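Local coordinates for OXA-46 oxacillinase (Pseudomonas aeruginosa, PDB 3IF6), which probably hydrolyses beta-lactam antibiotics to substituted beta-amino acids, as a class D serine beta-lactamase, at residues L38-A43 / L246-A251; K66-A71 / G215-W220; T211-R216 / N241-L246. All blocks are in the same frame, centred on the assembly; numbering follows the deposited sequence.

Interaction 1: L38-A43 / L246-A251; sequences LQAEGA and LFKREA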
# COMPACT_ATOMS: atom_id res chain seq x y z
N LEU B 38 -18.88 -4.82 24.07
CA LEU B 38 -19.75 -4.41 23.00
C LEU B 38 -20.82 -5.49 22.79
O LEU B 38 -21.25 -5.72 21.67
CB LEU B 38 -18.93 -4.20 21.73
CG LEU B 38 -18.56 -2.83 21.17
CD1 LEU B 38 -18.78 -1.66 22.13
CD2 LEU B 38 -17.14 -2.90 20.65
N GLN B 39 -21.25 -6.13 23.88
CA GLN B 39 -22.23 -7.21 23.86
C GLN B 39 -22.02 -8.09 22.64
O GLN B 39 -22.97 -8.32 21.89
CB GLN B 39 -23.66 -6.67 23.85
CG GLN B 39 -24.05 -5.89 25.08
CD GLN B 39 -23.13 -4.69 25.29
OE1 GLN B 39 -22.29 -4.69 26.20
NE2 GLN B 39 -23.27 -3.69 24.43
N ALA B 40 -20.79 -8.55 22.43
CA ALA B 40 -20.46 -9.35 21.24
C ALA B 40 -19.95 -10.73 21.61
O ALA B 40 -19.34 -10.92 22.64
CB ALA B 40 -19.45 -8.60 20.31
N GLU B 41 -20.22 -11.69 20.74
CA GLU B 41 -19.66 -13.03 20.86
C GLU B 41 -18.75 -13.27 19.65
O GLU B 41 -19.14 -13.01 18.51
CB GLU B 41 -20.77 -14.08 20.83
CG GLU B 41 -21.88 -13.88 21.85
CD GLU B 41 -21.71 -14.75 23.09
OE1 GLU B 41 -21.00 -15.78 23.02
OE2 GLU B 41 -22.30 -14.38 24.14
N GLY B 42 -17.55 -13.76 19.91
CA GLY B 42 -16.73 -14.34 18.87
C GLY B 42 -15.31 -14.69 19.26
O GLY B 42 -15.05 -15.10 20.39
N ALA B 43 -14.39 -14.52 18.31
CA ALA B 43 -13.03 -15.00 18.46
C ALA B 43 -12.04 -14.14 17.70
O ALA B 43 -12.33 -13.61 16.64
CB ALA B 43 -12.92 -16.47 18.00
N LEU B 246 -22.04 -4.25 12.77
CA LEU B 246 -20.92 -4.35 11.86
C LEU B 246 -19.73 -3.52 12.31
O LEU B 246 -18.59 -3.92 12.10
CB LEU B 246 -21.37 -4.02 10.43
CG LEU B 246 -21.59 -5.13 9.37
CD1 LEU B 246 -22.09 -6.50 9.88
CD2 LEU B 246 -22.41 -4.65 8.14
N PHE B 247 -19.98 -2.40 12.98
CA PHE B 247 -18.92 -1.55 13.51
C PHE B 247 -18.05 -2.26 14.56
O PHE B 247 -16.93 -1.84 14.81
CB PHE B 247 -19.52 -0.27 14.11
CG PHE B 247 -20.16 -0.48 15.47
CD1 PHE B 247 -19.41 -0.35 16.64
CD2 PHE B 247 -21.49 -0.83 15.58
CE1 PHE B 247 -19.98 -0.53 17.87
CE2 PHE B 247 -22.06 -1.02 16.83
CZ PHE B 247 -21.30 -0.88 17.96
N LYS B 248 -18.54 -3.34 15.14
CA LYS B 248 -17.83 -4.06 16.20
C LYS B 248 -16.70 -4.92 15.63
O LYS B 248 -15.80 -5.31 16.34
CB LYS B 248 -18.81 -4.98 16.95
CG LYS B 248 -19.91 -4.27 17.72
CD LYS B 248 -20.86 -5.28 18.31
CE LYS B 248 -22.14 -4.56 18.74
NZ LYS B 248 -23.02 -5.55 19.48
N ARG B 249 -16.76 -5.26 14.36
CA ARG B 249 -15.69 -6.05 13.81
C ARG B 249 -14.38 -5.31 14.01
O ARG B 249 -13.50 -5.82 14.71
CB ARG B 249 -15.94 -6.39 12.34
CG ARG B 249 -17.18 -7.23 12.11
CD ARG B 249 -17.46 -7.27 10.65
NE ARG B 249 -17.72 -5.92 10.19
CZ ARG B 249 -17.95 -5.59 8.93
NH1 ARG B 249 -17.94 -6.53 7.99
NH2 ARG B 249 -18.18 -4.33 8.62
N GLU B 250 -14.28 -4.11 13.43
CA GLU B 250 -13.07 -3.28 13.56
C GLU B 250 -12.90 -2.73 14.97
O GLU B 250 -11.78 -2.45 15.39
CB GLU B 250 -13.06 -2.12 12.54
CG GLU B 250 -12.55 -2.52 11.14
CD GLU B 250 -13.09 -1.64 9.99
OE1 GLU B 250 -12.31 -0.85 9.43
OE2 GLU B 250 -14.29 -1.77 9.63
N ALA B 251 -13.99 -2.53 15.69
CA ALA B 251 -13.84 -1.83 16.96
C ALA B 251 -13.24 -2.71 18.07
O ALA B 251 -12.45 -2.23 18.88
CB ALA B 251 -15.15 -1.19 17.40
O HOH W 1 -23.57 -8.29 18.58
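Leu38 and Lys248 bring the two backbones closest, with CA atoms 7.1 Å apart, where the turn that follows helix 32-36 passes the first turn of helix 247-259. Gln39, with positive phi, is the C-prime residue of a Schellman motif closing the earlier helix. The chain then runs on through Ala40 into strand 42-48. The side chains of Leu38 and Lys248 lie alongside each other and run in opposite senses, their CG atoms 4.0 Å apart. CG of Lys248 is anti to its carbonyl carbon (chi1 -65°), and beyond it the chain is fully extended. This carries the methylenes along Leu38 and past Ala40, whose CB is 4.1 Å from Lys248 CD. The same lysine CG also rests over one face of the Phe247 ring, offset toward its rim. Leu38 adds apolar contacts at two further points. Its CG lies 4.3 Å from Phe247 CE1, and its branch CD2 is 4.2 Å from Ala251 CB. Ile252, in the next position of the helix, also touches Leu38 and Ala40. The lysine chain ends with its ammonium group at the turn. NZ of Lys248 donates to Leu38 O over 2.8 Å, with a C=O...N angle of 157° and the nitrogen tilted 23° from the carbonyl plane. A water accepts from Lys248 NZ at 2.9 Å and passes a weak bond to Gln39 O. Asp245 OD1 makes a salt bridge to the same nitrogen. The carboxylate of Asp245, the Leu38 carbonyl and the water probably offset the charge of this buried lysine, while its methylenes pack between Leu38, Ala40 and the Phe247 ring.

Interaction 2: K66-A71 / G215-W220; sequences KRYSPA and GRFGWW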
# COMPACT_ATOMS: atom_id res chain seq x y z
N LYS B 66 -12.89 -23.01 14.52
CA LYS B 66 -14.07 -23.34 13.70
C LYS B 66 -14.16 -22.56 12.36
O LYS B 66 -13.84 -21.38 12.28
CB LYS B 66 -15.41 -23.27 14.46
CG LYS B 66 -16.54 -23.78 13.52
CD LYS B 66 -17.92 -23.92 14.10
CE LYS B 66 -18.42 -22.63 14.68
NZ LYS B 66 -19.91 -22.73 14.78
N ARG B 67 -14.64 -23.25 11.35
CA ARG B 67 -14.74 -22.74 10.01
C ARG B 67 -16.06 -22.03 9.72
O ARG B 67 -17.16 -22.56 9.92
CB ARG B 67 -14.55 -23.88 9.02
CG ARG B 67 -13.15 -24.43 8.98
CD ARG B 67 -12.95 -25.17 7.68
NE ARG B 67 -11.65 -25.78 7.63
CZ ARG B 67 -11.42 -27.09 7.45
NH1 ARG B 67 -12.42 -27.96 7.28
NH2 ARG B 67 -10.17 -27.53 7.41
N TYR B 68 -15.90 -20.80 9.23
CA TYR B 68 -16.97 -19.94 8.75
C TYR B 68 -16.79 -19.62 7.25
O TYR B 68 -15.66 -19.65 6.70
CB TYR B 68 -16.95 -18.66 9.57
CG TYR B 68 -17.20 -18.87 11.03
CD1 TYR B 68 -18.49 -18.97 11.51
CD2 TYR B 68 -16.14 -19.01 11.92
CE1 TYR B 68 -18.75 -19.20 12.87
CE2 TYR B 68 -16.38 -19.24 13.29
CZ TYR B 68 -17.70 -19.34 13.74
OH TYR B 68 -17.98 -19.54 15.08
N SER B 69 -17.90 -19.33 6.58
CA SER B 69 -17.83 -18.78 5.25
C SER B 69 -17.00 -17.48 5.27
O SER B 69 -17.27 -16.61 6.10
CB SER B 69 -19.22 -18.51 4.75
OG SER B 69 -19.15 -18.05 3.43
N PRO B 70 -16.01 -17.34 4.40
CA PRO B 70 -15.17 -16.15 4.34
C PRO B 70 -15.88 -14.87 3.94
O PRO B 70 -15.58 -13.80 4.40
CB PRO B 70 -14.10 -16.55 3.33
CG PRO B 70 -14.66 -17.47 2.57
CD PRO B 70 -15.55 -18.30 3.41
N ALA B 71 -16.84 -15.01 3.06
CA ALA B 71 -17.55 -13.91 2.48
C ALA B 71 -16.60 -13.02 1.71
O ALA B 71 -15.89 -13.49 0.90
CB ALA B 71 -18.29 -13.18 3.51
N GLY B 215 -23.89 -12.41 7.11
CA GLY B 215 -25.27 -12.33 7.57
C GLY B 215 -25.38 -12.67 9.04
O GLY B 215 -25.80 -11.84 9.84
N ARG B 216 -25.02 -13.91 9.40
CA ARG B 216 -25.09 -14.34 10.82
C ARG B 216 -23.83 -13.97 11.58
O ARG B 216 -23.84 -13.87 12.80
CB ARG B 216 -25.35 -15.85 10.97
CG ARG B 216 -26.71 -16.32 10.43
CD ARG B 216 -26.76 -17.85 10.16
NE ARG B 216 -25.51 -18.43 9.64
CZ ARG B 216 -25.36 -19.03 8.44
NH1 ARG B 216 -26.40 -19.15 7.60
NH2 ARG B 216 -24.18 -19.52 8.07
N PHE B 217 -22.73 -13.77 10.85
CA PHE B 217 -21.45 -13.39 11.44
C PHE B 217 -20.63 -12.53 10.50
O PHE B 217 -20.91 -12.48 9.31
CB PHE B 217 -20.65 -14.63 11.85
CG PHE B 217 -20.41 -15.57 10.72
CD1 PHE B 217 -19.25 -15.45 9.92
CD2 PHE B 217 -21.35 -16.58 10.42
CE1 PHE B 217 -19.04 -16.29 8.84
CE2 PHE B 217 -21.16 -17.43 9.35
CZ PHE B 217 -19.99 -17.29 8.56
N GLY B 218 -19.64 -11.84 11.05
CA GLY B 218 -18.74 -11.01 10.28
C GLY B 218 -17.27 -11.19 10.62
O GLY B 218 -16.94 -11.64 11.72
N TRP B 219 -16.39 -10.82 9.69
CA TRP B 219 -14.95 -10.87 9.90
C TRP B 219 -14.29 -9.49 9.79
O TRP B 219 -14.82 -8.58 9.14
CB TRP B 219 -14.29 -11.66 8.78
CG TRP B 219 -14.67 -13.10 8.52
CD1 TRP B 219 -15.66 -13.56 7.70
CD2 TRP B 219 -13.94 -14.26 8.96
NE1 TRP B 219 -15.62 -14.93 7.64
CE2 TRP B 219 -14.58 -15.39 8.40
CE3 TRP B 219 -12.83 -14.45 9.81
CZ2 TRP B 219 -14.15 -16.70 8.65
CZ3 TRP B 219 -12.38 -15.76 10.04
CH2 TRP B 219 -13.05 -16.86 9.46
N TRP B 220 -13.13 -9.35 10.43
CA TRP B 220 -12.11 -8.42 10.05
C TRP B 220 -10.78 -9.17 10.08
O TRP B 220 -10.33 -9.63 11.13
CB TRP B 220 -12.12 -7.16 10.94
CG TRP B 220 -11.33 -6.01 10.35
CD1 TRP B 220 -11.31 -5.62 9.04
CD2 TRP B 220 -10.45 -5.09 11.04
NE1 TRP B 220 -10.49 -4.54 8.87
CE2 TRP B 220 -9.94 -4.19 10.07
CE3 TRP B 220 -10.05 -4.94 12.38
CZ2 TRP B 220 -9.05 -3.14 10.40
CZ3 TRP B 220 -9.14 -3.90 12.70
CH2 TRP B 220 -8.66 -3.02 11.71
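Ser69 O accepts a hydrogen bond from Trp219 NE1 at 2.8 Å, and the bond is nearly straight, with an N-H...O angle of 174°. The oxygen lies in the plane of the indole, at its edge, although the nitrogen is tilted from the carbonyl plane of Ser69. The same oxygen is also at the edge of the Phe217 ring, 3.3 Å from its CE1. It is therefore wedged between the rims of two aromatic side chains that extend from the same face of strand 217-226. The next carbonyl, Pro70 O, comes within 3.3 Å of Trp219 CD1 but is badly angled for the indole N-H. It is bonded instead to Thr73 OG1. Tyr68 fills the other part of the contact. Its ring turns an edge to the face of Phe217 in an edge-to-face pair, with centroids 4.7 Å apart and planes inclined at 58°. Tyr68 CD1 stands 3.6 Å above the plane of Phe217, over the ring centre. The Phe217 ring swings between its own backbone N and carbonyl carbon (chi1 56°), and this points it at residues 68 and 69. Packing is close here: Tyr68 CB is 3.5 Å from Trp219 CZ2. Its 3.2 Å approach to Phe217 CE1 is short and somewhat doubtful. Every touching residue is buried. Segment 66-71 leads directly to Ser72, the predicted acylated serine, and the Trp219 side chain is about 8 Å from that of Ser72. Tyr68 pairs through its backbone with Ile166 in the small, weakly bonded two-strand sheet. Trp219 pairs with Gly212 of strand 206-213, and Gly218 with Ile237 of strand 229-238, so the contact joins the small sheet to an inner strand of the large one.

Interaction 3: T211-R216 / N241-L246; sequences TGWEGR and NRTDDL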
# COMPACT_ATOMS: atom_id res chain seq x y z
N THR B 211 -12.85 -6.53 5.58
CA THR B 211 -13.96 -6.83 6.44
C THR B 211 -14.78 -7.92 5.75
O THR B 211 -14.68 -8.11 4.53
CB THR B 211 -14.83 -5.57 6.77
OG1 THR B 211 -15.25 -4.93 5.56
CG2 THR B 211 -14.06 -4.55 7.60
N GLY B 212 -15.55 -8.67 6.53
CA GLY B 212 -16.38 -9.75 5.97
C GLY B 212 -17.74 -9.72 6.64
O GLY B 212 -17.84 -9.35 7.80
N TRP B 213 -18.80 -10.07 5.92
CA TRP B 213 -20.14 -10.17 6.54
C TRP B 213 -20.99 -11.15 5.76
O TRP B 213 -21.36 -10.89 4.59
CB TRP B 213 -20.87 -8.81 6.69
CG TRP B 213 -22.20 -8.96 7.43
CD1 TRP B 213 -22.41 -9.66 8.58
CD2 TRP B 213 -23.49 -8.37 7.08
NE1 TRP B 213 -23.72 -9.55 8.97
CE2 TRP B 213 -24.42 -8.81 8.06
CE3 TRP B 213 -23.95 -7.56 6.02
CZ2 TRP B 213 -25.79 -8.45 8.03
CZ3 TRP B 213 -25.32 -7.18 6.00
CH2 TRP B 213 -26.21 -7.63 7.01
N GLU B 214 -21.28 -12.27 6.43
CA GLU B 214 -22.02 -13.40 5.88
C GLU B 214 -23.52 -13.20 6.10
O GLU B 214 -24.33 -13.70 5.35
CB GLU B 214 -21.48 -14.71 6.51
CG GLU B 214 -22.14 -16.04 6.07
CD GLU B 214 -23.46 -16.38 6.79
OE1 GLU B 214 -23.85 -15.76 7.83
OE2 GLU B 214 -24.13 -17.31 6.29
N GLY B 215 -23.89 -12.41 7.11
CA GLY B 215 -25.27 -12.33 7.57
C GLY B 215 -25.38 -12.67 9.04
O GLY B 215 -25.80 -11.84 9.84
N ARG B 216 -25.02 -13.91 9.40
CA ARG B 216 -25.09 -14.34 10.82
C ARG B 216 -23.83 -13.97 11.58
O ARG B 216 -23.84 -13.87 12.80
CB ARG B 216 -25.35 -15.85 10.97
CG ARG B 216 -26.71 -16.32 10.43
CD ARG B 216 -26.76 -17.85 10.16
NE ARG B 216 -25.51 -18.43 9.64
CZ ARG B 216 -25.36 -19.03 8.44
NH1 ARG B 216 -26.40 -19.15 7.60
NH2 ARG B 216 -24.18 -19.52 8.07
N ASN B 241 -27.66 -8.35 15.26
CA ASN B 241 -28.19 -7.06 14.91
C ASN B 241 -27.81 -6.66 13.50
O ASN B 241 -28.07 -5.57 13.05
CB ASN B 241 -27.83 -6.00 15.93
CG ASN B 241 -28.31 -6.35 17.28
OD1 ASN B 241 -29.46 -6.50 17.50
ND2 ASN B 241 -27.41 -6.49 18.20
N ARG B 242 -27.18 -7.58 12.82
CA ARG B 242 -26.91 -7.46 11.43
C ARG B 242 -26.08 -6.22 11.16
O ARG B 242 -25.03 -6.11 11.69
CB ARG B 242 -28.19 -7.56 10.60
CG ARG B 242 -28.83 -8.96 10.51
CD ARG B 242 -30.13 -8.82 9.73
NE ARG B 242 -31.01 -9.97 9.52
CZ ARG B 242 -30.69 -11.23 9.71
NH1 ARG B 242 -29.50 -11.56 10.17
NH2 ARG B 242 -31.57 -12.15 9.47
N THR B 243 -26.55 -5.33 10.31
CA THR B 243 -25.79 -4.16 9.92
C THR B 243 -25.41 -3.30 11.10
O THR B 243 -24.41 -2.68 11.07
CB THR B 243 -26.43 -3.32 8.79
OG1 THR B 243 -27.62 -2.72 9.22
CG2 THR B 243 -26.76 -4.14 7.70
N ASP B 244 -26.25 -3.27 12.11
CA ASP B 244 -25.96 -2.57 13.38
C ASP B 244 -24.82 -3.12 14.21
O ASP B 244 -24.24 -2.37 15.01
CB ASP B 244 -27.20 -2.49 14.25
CG ASP B 244 -28.30 -1.69 13.63
OD1 ASP B 244 -28.13 -1.02 12.59
OD2 ASP B 244 -29.36 -1.73 14.20
N ASP B 245 -24.48 -4.40 14.05
CA ASP B 245 -23.33 -4.97 14.71
C ASP B 245 -21.99 -4.74 14.00
O ASP B 245 -20.92 -5.01 14.57
CB ASP B 245 -23.51 -6.46 14.90
CG ASP B 245 -24.37 -6.77 16.06
OD1 ASP B 245 -24.67 -5.88 16.85
OD2 ASP B 245 -24.79 -7.91 16.19
N LEU B 246 -22.04 -4.25 12.77
CA LEU B 246 -20.92 -4.35 11.86
C LEU B 246 -19.73 -3.52 12.31
O LEU B 246 -18.59 -3.92 12.10
CB LEU B 246 -21.37 -4.02 10.43
CG LEU B 246 -21.59 -5.13 9.37
CD1 LEU B 246 -22.09 -6.50 9.88
CD2 LEU B 246 -22.41 -4.65 8.14
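Trp213 packs on Leu246 just after the Lys-Thr-Gly motif of serine beta-lactamases, whose last two residues are Thr211 and Gly212 on strand 206-213. The side chain of Trp213 is about 7 Å from that of Ser72, the predicted nucleophile. A tartaric acid molecule, probably from crystallisation, bonds to Thr211 OG1 and is consistent with an anion-binding pocket here. With chi1 at -176°, the Trp213 ring points away from its own backbone N and toward the loop 241-246. Trp213 CB is 4.1 Å from Leu246 CD1, and the same methyl then lies over the face of the five-membered ring. It stands 3.4 Å from the centroid of that ring of Trp213, 8° off the normal, a CH-pi contact. On the opposite face Gly215 N is 3.3 Å above the Trp213 plane, so the turn after the strand folds back over the ring. Trp213 NE1 has its main partner in Thr239 OG1. Its bond to Gly215 O, at 3.2 Å, is weak and bent. Along the six-membered ring, Trp213 CE3 meets the second leucine branch, Leu246 CD2. At the far end, Trp213 CH2 is 3.6 Å from Thr243 CG2. The extended Arg242 chain crosses the indole at about a right angle. Its CB lies 3.6 Å from Trp213 CZ2, and its CG sits in the ring plane, 4.0 Å from that same carbon.

How the interactions relate
Interaction 2 is the buried contact of the three, while interactions 1 and 3 lie nearer the surface. All three reach the large mixed sheet. Interactions 2 and 3 use neighbouring strands, 217-226 and 206-213, and share Gly215 and Arg216 of the turn between them. Interactions 1 and 3 meet at Leu246, and Arg249 NH1 hydrogen-bonds to Gly212 O (2.8 Å). The chemistry differs with place. Interaction 1 places a lysine charge against a helix end, interaction 2 combines an indole bond with aromatic packing, and interaction 3 is apolar packing round one tryptophan. Interactions 2 and 3 approach the predicted active-site serine; interaction 1 lies away from it.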